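Local structure of glucoamylase (Thermoanaerobacterium thermosaccharolyticum, 1LF6) at residues 343-348 / 653-657; 302-306 / 351-357; 185-189 / 252-258; 55-59 / 88-92. The protein hydrolyses terminal alpha-1,4-linked glucose units one after another from the non-reducing ends of glucan chains, releasing beta-D-glucose. All blocks are in the same frame, centred on the assembly; numbering follows the deposited sequence.

How the contacts relate
Contacts 1 and 2 belong to the catalytic (alpha/alpha) barrel, contacts 3 and 4 to the N-terminal beta-sandwich. The first two share helix 342-355 and touch: Asn653 O lies 3.4 Å from Leu305 CD2, and Ala657 CA lies 3.7 Å from Ala351 CB. Their centres are 10 Å apart. Contact 1 is beside the probable active site, where the side chain of Arg343 comes within about 4 Å of Glu438, the likely proton donor. Contact 2 lies away from it. In the sandwich, contacts 3 and 4 have centres 27 Å apart and do not touch. Contact 4 is the nearer of the two to contact 2, about 13 Å between nearest atoms, against about 21 Å for contact 3.

Contact 1 of 4, residues 343-348 / 653-657; sequences RDLYHV and NWAHA
The His347 ring lies between two aromatic groups. Trp654 covers one face and Tyr346, from its own helix, covers the other. The histidine and the five-membered ring of Trp654 form an offset stack, with centroids 4.0 Å apart and planes at 7°. On the indole face that meets His347, Arg343 CG also sits, toward the rim. The carboxylate of Asp344 comes up obliquely near CE3. This joins two helices of the (alpha/alpha) barrel, 342-355 and 653-668, whose segments run in broadly the same direction, at 29° and 8.7 Å between axes. Trp654 reaches across because its CG is anti to the backbone N (chi1 -179°). Arg343 CD then packs against the six-membered ring, 3.7 Å from Trp654 CH2. Beyond it the guanidinium presents its edge to CZ3, and NH1 binds Asp396 and Gln394. NH2 makes a long, weak ion pair with Glu438, the probable proton donor. Trp654 thus packs against a residue next to the probable active site. A leucine in place of Trp654 would probably leave His347 without its stacking partner and the Arg343 chain less restrained. Further along, the helices approach through small groups, with Ala657 CB 3.6 Å from His347 O. One water bridges the segments: it donates to Asp344 OD1 at 2.7 Å and accepts from Trp654 N at 2.8 Å.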
# COMPACT_ATOMS: atom_id res chain seq x y z
N ARG A 343 -10.34 -1.58 -9.45
CA ARG A 343 -10.74 -2.66 -8.54
C ARG A 343 -10.40 -2.30 -7.10
O ARG A 343 -11.28 -2.26 -6.24
CB ARG A 343 -10.05 -3.98 -8.95
CG ARG A 343 -10.24 -5.14 -7.98
CD ARG A 343 -9.57 -6.42 -8.48
NE ARG A 343 -8.25 -6.15 -9.06
CZ ARG A 343 -8.01 -6.10 -10.37
NH1 ARG A 343 -8.98 -6.32 -11.24
NH2 ARG A 343 -6.79 -5.82 -10.80
N ASP A 344 -9.13 -2.03 -6.83
CA ASP A 344 -8.71 -1.68 -5.48
C ASP A 344 -9.46 -0.45 -4.96
O ASP A 344 -9.91 -0.42 -3.82
CB ASP A 344 -7.20 -1.45 -5.42
CG ASP A 344 -6.41 -2.70 -5.75
OD1 ASP A 344 -5.50 -3.07 -4.98
OD2 ASP A 344 -6.70 -3.33 -6.79
N LEU A 345 -9.59 0.57 -5.81
CA LEU A 345 -10.27 1.80 -5.43
C LEU A 345 -11.72 1.50 -5.03
O LEU A 345 -12.23 2.03 -4.04
CB LEU A 345 -10.23 2.79 -6.61
CG LEU A 345 -10.72 4.23 -6.40
CD1 LEU A 345 -9.96 4.88 -5.26
CD2 LEU A 345 -10.51 5.01 -7.69
N TYR A 346 -12.36 0.63 -5.80
CA TYR A 346 -13.74 0.21 -5.55
C TYR A 346 -13.87 -0.36 -4.14
O TYR A 346 -14.77 0.01 -3.38
CB TYR A 346 -14.14 -0.84 -6.59
CG TYR A 346 -15.40 -1.63 -6.29
CD1 TYR A 346 -16.67 -1.04 -6.35
CD2 TYR A 346 -15.32 -2.99 -5.96
CE1 TYR A 346 -17.82 -1.79 -6.09
CE2 TYR A 346 -16.47 -3.74 -5.71
CZ TYR A 346 -17.72 -3.13 -5.77
OH TYR A 346 -18.85 -3.87 -5.52
N HIS A 347 -12.97 -1.28 -3.80
CA HIS A 347 -12.99 -1.91 -2.50
C HIS A 347 -12.69 -0.91 -1.39
O HIS A 347 -13.33 -0.94 -0.33
CB HIS A 347 -11.99 -3.07 -2.49
CG HIS A 347 -12.39 -4.20 -3.38
ND1 HIS A 347 -13.57 -4.90 -3.22
CD2 HIS A 347 -11.79 -4.75 -4.47
CE1 HIS A 347 -13.67 -5.82 -4.16
NE2 HIS A 347 -12.60 -5.75 -4.93
N VAL A 348 -11.73 -0.03 -1.63
CA VAL A 348 -11.37 0.99 -0.66
C VAL A 348 -12.60 1.88 -0.43
O VAL A 348 -12.96 2.18 0.70
CB VAL A 348 -10.16 1.84 -1.16
CG1 VAL A 348 -9.99 3.10 -0.29
CG2 VAL A 348 -8.89 0.99 -1.11
N ASN A 653 -3.68 -1.92 0.83
CA ASN A 653 -4.91 -1.18 1.08
C ASN A 653 -6.20 -1.96 0.89
O ASN A 653 -7.14 -1.81 1.66
CB ASN A 653 -4.91 0.10 0.23
CG ASN A 653 -3.80 1.06 0.66
OD1 ASN A 653 -3.35 1.03 1.80
ND2 ASN A 653 -3.38 1.93 -0.26
N TRP A 654 -6.24 -2.80 -0.14
CA TRP A 654 -7.41 -3.62 -0.40
C TRP A 654 -7.67 -4.58 0.77
O TRP A 654 -8.83 -4.81 1.16
CB TRP A 654 -7.19 -4.39 -1.71
CG TRP A 654 -8.31 -5.27 -2.16
CD1 TRP A 654 -9.54 -5.42 -1.58
CD2 TRP A 654 -8.29 -6.16 -3.28
NE1 TRP A 654 -10.28 -6.36 -2.27
CE2 TRP A 654 -9.53 -6.82 -3.32
CE3 TRP A 654 -7.33 -6.46 -4.26
CZ2 TRP A 654 -9.84 -7.77 -4.30
CZ3 TRP A 654 -7.63 -7.40 -5.23
CH2 TRP A 654 -8.88 -8.05 -5.24
N ALA A 655 -6.61 -5.11 1.36
CA ALA A 655 -6.75 -6.03 2.49
C ALA A 655 -7.29 -5.30 3.73
O ALA A 655 -8.09 -5.85 4.49
CB ALA A 655 -5.42 -6.69 2.80
N HIS A 656 -6.84 -4.07 3.94
CA HIS A 656 -7.32 -3.30 5.08
C HIS A 656 -8.78 -2.94 4.87
O HIS A 656 -9.57 -2.91 5.81
CB HIS A 656 -6.46 -2.04 5.26
CG HIS A 656 -5.20 -2.30 6.03
ND1 HIS A 656 -5.19 -2.49 7.40
CD2 HIS A 656 -3.92 -2.49 5.61
CE1 HIS A 656 -3.96 -2.79 7.79
NE2 HIS A 656 -3.17 -2.80 6.72
N ALA A 657 -9.14 -2.68 3.61
CA ALA A 657 -10.51 -2.34 3.27
C ALA A 657 -11.37 -3.58 3.52
O ALA A 657 -12.48 -3.49 4.05
CB ALA A 657 -10.60 -1.91 1.80
O HOH W 1 -4.71 -2.39 -2.50

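Contact 2 of 4, residues 302-306 / 351-357; sequences MMILK and AFIAAGD
Met302 CE pushes in between Phe352 and Ala355, 3.4 Å from Phe352 CD1 and 3.5 Å from Ala355 CB. Apolar packing of this kind carries most of the contact. The methionine chain is folded at chi2 and again at chi3, which turns its methyl group toward both partners. Its sulfur also lies near the Ala355 methyl. Leu305 CD1 meets Ala351 CB at 3.8 Å, one turn before Ala355. Leu305 CB lies 3.9 Å from Phe352 CZ, so this leucine touches two successive residues of the other helix.

The Phe352 ring points its far end at the backbone of helix 296-306. Lys306 CA lies in the ring plane at the edge, and Lys306 N is 3.8 Å from Phe352 CZ. Tyr283 and Tyr317 also touch this phenylalanine.

Both helices belong to the (alpha/alpha) barrel of the catalytic domain, and the contact lies away from the probable catalytic residues. Their segments cross at -129° with axes 11.1 Å apart, a separation bridged mainly by Met302, Leu305 and Phe352. Helix 342-355 ends here in a Schellman motif. Gly356 has positive phi (99°), a backbone shape that suits glycine, since any side chain would collide with the carbonyl oxygen of Ala355.

The polar part is looser. Lys306 CE lies 4.0 Å from Asp357 OD1, but the ammonium nitrogen is farther away and makes no salt bridge with it. The attraction is probably only long-range. Asp357 is the N-cap of helix 358-375, and its OD1 is hydrogen-bonded by Ser360 and Tyr283.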
# COMPACT_ATOMS: atom_id res chain seq x y z
N MET A 302 -8.69 2.43 8.63
CA MET A 302 -9.31 3.59 8.02
C MET A 302 -8.37 4.78 7.83
O MET A 302 -8.50 5.52 6.85
CB MET A 302 -10.56 4.01 8.81
CG MET A 302 -11.71 3.01 8.73
SD MET A 302 -12.09 2.48 7.04
CE MET A 302 -12.41 4.06 6.23
N MET A 303 -7.43 4.97 8.75
CA MET A 303 -6.49 6.08 8.62
C MET A 303 -5.52 5.78 7.48
O MET A 303 -5.19 6.65 6.67
CB MET A 303 -5.71 6.28 9.93
CG MET A 303 -6.60 6.59 11.12
SD MET A 303 -5.69 7.07 12.61
CE MET A 303 -6.05 8.73 12.66
N ILE A 304 -5.06 4.53 7.43
CA ILE A 304 -4.14 4.11 6.38
C ILE A 304 -4.78 4.36 5.02
O ILE A 304 -4.13 4.89 4.12
CB ILE A 304 -3.77 2.61 6.52
CG1 ILE A 304 -2.87 2.41 7.74
CG2 ILE A 304 -3.09 2.11 5.25
CD1 ILE A 304 -2.50 0.96 7.99
N LEU A 305 -6.06 4.00 4.87
CA LEU A 305 -6.75 4.22 3.61
C LEU A 305 -6.84 5.71 3.34
O LEU A 305 -6.52 6.19 2.26
CB LEU A 305 -8.16 3.61 3.65
CG LEU A 305 -8.23 2.09 3.82
CD1 LEU A 305 -9.68 1.64 3.79
CD2 LEU A 305 -7.42 1.40 2.71
N LYS A 306 -7.26 6.45 4.36
CA LYS A 306 -7.39 7.89 4.27
C LYS A 306 -6.07 8.52 3.84
O LYS A 306 -6.04 9.46 3.05
CB LYS A 306 -7.81 8.46 5.63
CG LYS A 306 -9.00 9.39 5.56
CD LYS A 306 -8.66 10.64 4.82
CE LYS A 306 -9.88 11.53 4.62
NZ LYS A 306 -9.46 12.77 3.93
N ALA A 351 -15.06 0.43 1.88
CA ALA A 351 -14.67 0.51 3.29
C ALA A 351 -15.03 1.91 3.80
O ALA A 351 -15.57 2.05 4.89
CB ALA A 351 -13.17 0.28 3.43
N PHE A 352 -14.75 2.94 3.00
CA PHE A 352 -15.10 4.30 3.41
C PHE A 352 -16.61 4.39 3.63
O PHE A 352 -17.06 5.02 4.57
CB PHE A 352 -14.68 5.31 2.33
CG PHE A 352 -13.22 5.70 2.39
CD1 PHE A 352 -12.66 6.18 3.57
CD2 PHE A 352 -12.41 5.60 1.26
CE1 PHE A 352 -11.32 6.56 3.63
CE2 PHE A 352 -11.07 5.99 1.30
CZ PHE A 352 -10.52 6.47 2.49
N ILE A 353 -17.38 3.75 2.76
CA ILE A 353 -18.83 3.76 2.89
C ILE A 353 -19.24 3.11 4.20
O ILE A 353 -20.00 3.68 4.98
CB ILE A 353 -19.52 3.01 1.74
CG1 ILE A 353 -19.26 3.73 0.41
CG2 ILE A 353 -21.02 2.91 2.00
CD1 ILE A 353 -19.78 5.15 0.38
N ALA A 354 -18.72 1.91 4.44
CA ALA A 354 -19.02 1.16 5.65
C ALA A 354 -18.63 1.91 6.91
O ALA A 354 -19.26 1.74 7.96
CB ALA A 354 -18.31 -0.18 5.61
N ALA A 355 -17.59 2.72 6.81
CA ALA A 355 -17.09 3.50 7.94
C ALA A 355 -17.82 4.83 8.12
O ALA A 355 -17.68 5.47 9.16
CB ALA A 355 -15.59 3.75 7.76
N GLY A 356 -18.59 5.23 7.12
CA GLY A 356 -19.33 6.48 7.23
C GLY A 356 -18.68 7.66 6.53
O GLY A 356 -19.24 8.76 6.53
N ASP A 357 -17.51 7.45 5.94
CA ASP A 357 -16.82 8.52 5.22
C ASP A 357 -17.25 8.48 3.76
O ASP A 357 -16.49 8.08 2.87
CB ASP A 357 -15.30 8.35 5.33
CG ASP A 357 -14.53 9.47 4.64
OD1 ASP A 357 -13.29 9.41 4.65
OD2 ASP A 357 -15.17 10.41 4.10

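Contact 3 of 4, residues 185-189 / 252-258; sequences NVYTA and QSDSEAA. Unlike the reference sequence in segment 252-258: Gln252 (reference Gly).
Strand 186-189 and the first turn of helix 254-266 run in roughly the same direction, at 39° and 7.3 Å between axes. Within strand and helix proper, Ala189 and Ala257 have the nearest CA atoms; in the loops before them, Asn185 O receives a CA-H...O contact from Gln252 CA at 3.1 Å. The contact belongs to the N-terminal beta-sandwich, where strand 186-192 lies between strands 176-183 and 243-251. Strand 243-251 leads through Gln252 and Ser253 into the helix, which folds back over the sheet.

Tyr187 fills the bend. Its CG is anti to the carbonyl carbon (chi1 -64°), and its ring lies flat against the backbone of the turn. Ser253 CA makes a CH-pi contact over one face, 3.7 Å from the ring centroid. Asp254 N lies over that face, toward the rim. Gln252 O approaches Tyr187 CE2 obliquely at 3.3 Å. The Asp254 carboxylate is turned steeply to the ring, with OD2 3.5 Å from Tyr187 CD1. That same OD2 is hydrogen-bonded to Tyr169. Farther along, Ala189 CB and Ala257 CB meet at 3.9 Å, and these small methyls let helix and strand come close. Toward the surface the Gln252 chain crosses Asn185 at a slant, CG against CB. Gln252 differs here from the reference sequence, which has glycine.

Two bonds close the turn on itself: Ser253 OG caps Glu256 N, and Gln252 N donates almost straight to Glu256 OE1 at 2.9 Å, from above the carboxylate plane. The helix start is thus held by its own hydrogen bonds, its hold on the strand by ring-to-backbone and methyl packing.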
# COMPACT_ATOMS: atom_id res chain seq x y z
N ASN A 185 13.18 19.60 -10.12
CA ASN A 185 12.51 20.61 -9.31
C ASN A 185 12.26 20.20 -7.86
O ASN A 185 11.52 20.87 -7.15
CB ASN A 185 11.17 20.96 -9.96
CG ASN A 185 10.28 19.75 -10.14
OD1 ASN A 185 10.65 18.79 -10.82
ND2 ASN A 185 9.10 19.79 -9.53
N VAL A 186 12.88 19.11 -7.41
CA VAL A 186 12.67 18.67 -6.04
C VAL A 186 13.89 18.83 -5.15
O VAL A 186 14.95 18.26 -5.42
CB VAL A 186 12.21 17.19 -6.00
CG1 VAL A 186 11.98 16.76 -4.55
CG2 VAL A 186 10.95 17.01 -6.82
N TYR A 187 13.73 19.58 -4.06
CA TYR A 187 14.82 19.82 -3.11
C TYR A 187 14.45 19.36 -1.71
O TYR A 187 13.29 19.45 -1.30
CB TYR A 187 15.14 21.32 -3.04
CG TYR A 187 15.69 21.94 -4.31
CD1 TYR A 187 17.03 22.30 -4.41
CD2 TYR A 187 14.85 22.19 -5.40
CE1 TYR A 187 17.53 22.90 -5.57
CE2 TYR A 187 15.34 22.79 -6.56
CZ TYR A 187 16.68 23.14 -6.63
OH TYR A 187 17.16 23.72 -7.78
N THR A 188 15.44 18.86 -0.98
CA THR A 188 15.24 18.42 0.39
C THR A 188 16.27 19.11 1.27
O THR A 188 17.40 19.37 0.84
CB THR A 188 15.40 16.89 0.55
OG1 THR A 188 16.77 16.53 0.39
CG2 THR A 188 14.54 16.16 -0.48
N ALA A 189 15.88 19.40 2.50
CA ALA A 189 16.76 20.06 3.46
C ALA A 189 16.71 19.30 4.77
O ALA A 189 15.65 19.16 5.38
CB ALA A 189 16.31 21.50 3.66
N GLN A 252 10.58 23.37 -3.94
CA GLN A 252 10.90 23.37 -5.37
C GLN A 252 12.14 24.22 -5.61
O GLN A 252 12.50 24.53 -6.75
CB GLN A 252 9.72 23.92 -6.17
CG GLN A 252 9.89 23.85 -7.69
CD GLN A 252 8.75 24.53 -8.43
OE1 GLN A 252 8.50 25.72 -8.25
NE2 GLN A 252 8.06 23.77 -9.27
N SER A 253 12.80 24.60 -4.52
CA SER A 253 14.01 25.42 -4.58
C SER A 253 14.74 25.34 -3.25
O SER A 253 14.18 24.88 -2.26
CB SER A 253 13.65 26.88 -4.89
OG SER A 253 12.98 27.49 -3.80
N ASP A 254 15.99 25.79 -3.24
CA ASP A 254 16.80 25.79 -2.03
C ASP A 254 16.19 26.65 -0.94
O ASP A 254 16.11 26.24 0.22
CB ASP A 254 18.21 26.31 -2.35
CG ASP A 254 19.22 25.20 -2.47
OD1 ASP A 254 20.34 25.46 -2.96
OD2 ASP A 254 18.91 24.06 -2.07
N SER A 255 15.76 27.84 -1.32
CA SER A 255 15.17 28.77 -0.37
C SER A 255 13.88 28.23 0.25
O SER A 255 13.67 28.36 1.45
CB SER A 255 14.88 30.11 -1.06
OG SER A 255 14.45 31.07 -0.11
N GLU A 256 13.03 27.63 -0.58
CA GLU A 256 11.78 27.08 -0.08
C GLU A 256 12.04 25.98 0.93
O GLU A 256 11.51 26.01 2.05
CB GLU A 256 10.92 26.54 -1.23
CG GLU A 256 9.44 26.48 -0.89
CD GLU A 256 8.63 25.63 -1.86
OE1 GLU A 256 8.97 25.59 -3.06
OE2 GLU A 256 7.64 25.00 -1.41
N ALA A 257 12.85 24.99 0.56
CA ALA A 257 13.16 23.88 1.45
C ALA A 257 13.72 24.38 2.78
O ALA A 257 13.25 23.99 3.85
CB ALA A 257 14.14 22.93 0.79
N ALA A 258 14.74 25.24 2.71
CA ALA A 258 15.38 25.78 3.91
C ALA A 258 14.39 26.56 4.77
O ALA A 258 14.32 26.36 5.98
CB ALA A 258 16.55 26.67 3.52

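Contact 4 of 4, residues 55-59 / 88-92; sequences ANGAI and DETKD
A type I' beta turn, Ala55 to Ala58, packs against the short helical turn at 89-92 in the N-terminal beta-sandwich. The turn is the hairpin link between strands 51-55 and 58-63. Asn56 and Gly57 at its corners both have positive phi. Thr90 does most of the touching. Its CA points a hydrogen at Asn56 O, 3.2 Å away, and its CG2 packs on Ala58 CB at 3.7 Å. Asn56 CB in turn lies 3.5 Å from Thr90 O.

The threonine's rotation is fixed from behind. With chi1 at 66°, OG1 points back to Asp88 OD2 at 2.7 Å while CG2 faces the turn. Thr90 N donates to the same oxygen at 2.9 Å, making Asp88 the N-cap. Both donors come from one face of the carboxylate plane. A glycine in place of Thr90 would probably open a gap beside Ala58 and leave Asp88 OD2 with one donor fewer.

Glu89 extends past the turn, its OE2 4.0 Å from Ala58 CB. Its carboxylate also comes near Gly57 O, and the two acceptors are reconciled by shared donors: Asn111 ND2 and Lys122 NZ each bind both residues. OE2 also accepts from Phe77 N. The buried Glu89 is therefore probably kept charged by Lys122, and the turn is joined to it through these donors, with a CA-H...O contact and methyl packing as the direct links.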
# COMPACT_ATOMS: atom_id res chain seq x y z
N ALA A 55 10.24 1.20 8.53
CA ALA A 55 10.64 -0.18 8.31
C ALA A 55 11.96 -0.44 9.02
O ALA A 55 12.85 0.41 9.02
CB ALA A 55 10.78 -0.47 6.81
N ASN A 56 12.07 -1.61 9.65
CA ASN A 56 13.29 -2.00 10.35
C ASN A 56 13.77 -0.96 11.35
O ASN A 56 14.97 -0.70 11.47
CB ASN A 56 14.39 -2.30 9.32
CG ASN A 56 14.05 -3.49 8.45
OD1 ASN A 56 14.40 -3.54 7.27
ND2 ASN A 56 13.38 -4.48 9.03
N GLY A 57 12.82 -0.36 12.07
CA GLY A 57 13.16 0.63 13.08
C GLY A 57 13.58 2.00 12.59
O GLY A 57 14.07 2.82 13.36
N ALA A 58 13.37 2.27 11.30
CA ALA A 58 13.76 3.56 10.77
C ALA A 58 12.86 4.04 9.65
O ALA A 58 12.17 3.27 8.99
CB ALA A 58 15.21 3.51 10.30
N ILE A 59 12.89 5.35 9.44
CA ILE A 59 12.13 5.96 8.37
C ILE A 59 12.63 5.37 7.06
O ILE A 59 13.83 5.32 6.81
CB ILE A 59 12.35 7.49 8.37
CG1 ILE A 59 11.61 8.11 9.55
CG2 ILE A 59 11.92 8.08 7.04
CD1 ILE A 59 11.97 9.57 9.81
N ASP A 88 24.36 -0.95 12.94
CA ASP A 88 23.38 -0.24 12.13
C ASP A 88 22.05 -0.60 12.80
O ASP A 88 21.68 -1.77 12.83
CB ASP A 88 23.43 -0.77 10.70
CG ASP A 88 22.35 -0.18 9.79
OD1 ASP A 88 22.51 -0.27 8.55
OD2 ASP A 88 21.34 0.37 10.30
N GLU A 89 21.36 0.40 13.35
CA GLU A 89 20.10 0.15 14.04
C GLU A 89 19.10 -0.66 13.22
O GLU A 89 18.37 -1.48 13.77
CB GLU A 89 19.46 1.48 14.47
CG GLU A 89 18.69 2.20 13.37
CD GLU A 89 18.01 3.46 13.85
OE1 GLU A 89 17.50 3.47 14.99
OE2 GLU A 89 17.96 4.45 13.08
N THR A 90 19.07 -0.44 11.91
CA THR A 90 18.13 -1.15 11.05
C THR A 90 18.38 -2.65 10.93
O THR A 90 17.57 -3.37 10.36
CB THR A 90 18.09 -0.54 9.62
OG1 THR A 90 19.34 -0.74 8.96
CG2 THR A 90 17.78 0.94 9.68
N LYS A 91 19.49 -3.13 11.48
CA LYS A 91 19.78 -4.56 11.41
C LYS A 91 20.42 -5.14 12.66
O LYS A 91 20.39 -6.36 12.86
CB LYS A 91 20.67 -4.85 10.20
CG LYS A 91 21.88 -3.95 10.10
CD LYS A 91 22.03 -3.39 8.70
CE LYS A 91 22.29 -4.49 7.68
NZ LYS A 91 22.49 -3.92 6.33
N ASP A 92 20.99 -4.29 13.50
CA ASP A 92 21.65 -4.76 14.72
C ASP A 92 20.89 -4.43 15.99
O ASP A 92 21.44 -4.54 17.09
CB ASP A 92 23.06 -4.18 14.80
CG ASP A 92 23.88 -4.47 13.56
OD1 ASP A 92 23.86 -5.63 13.09
OD2 ASP A 92 24.56 -3.55 13.06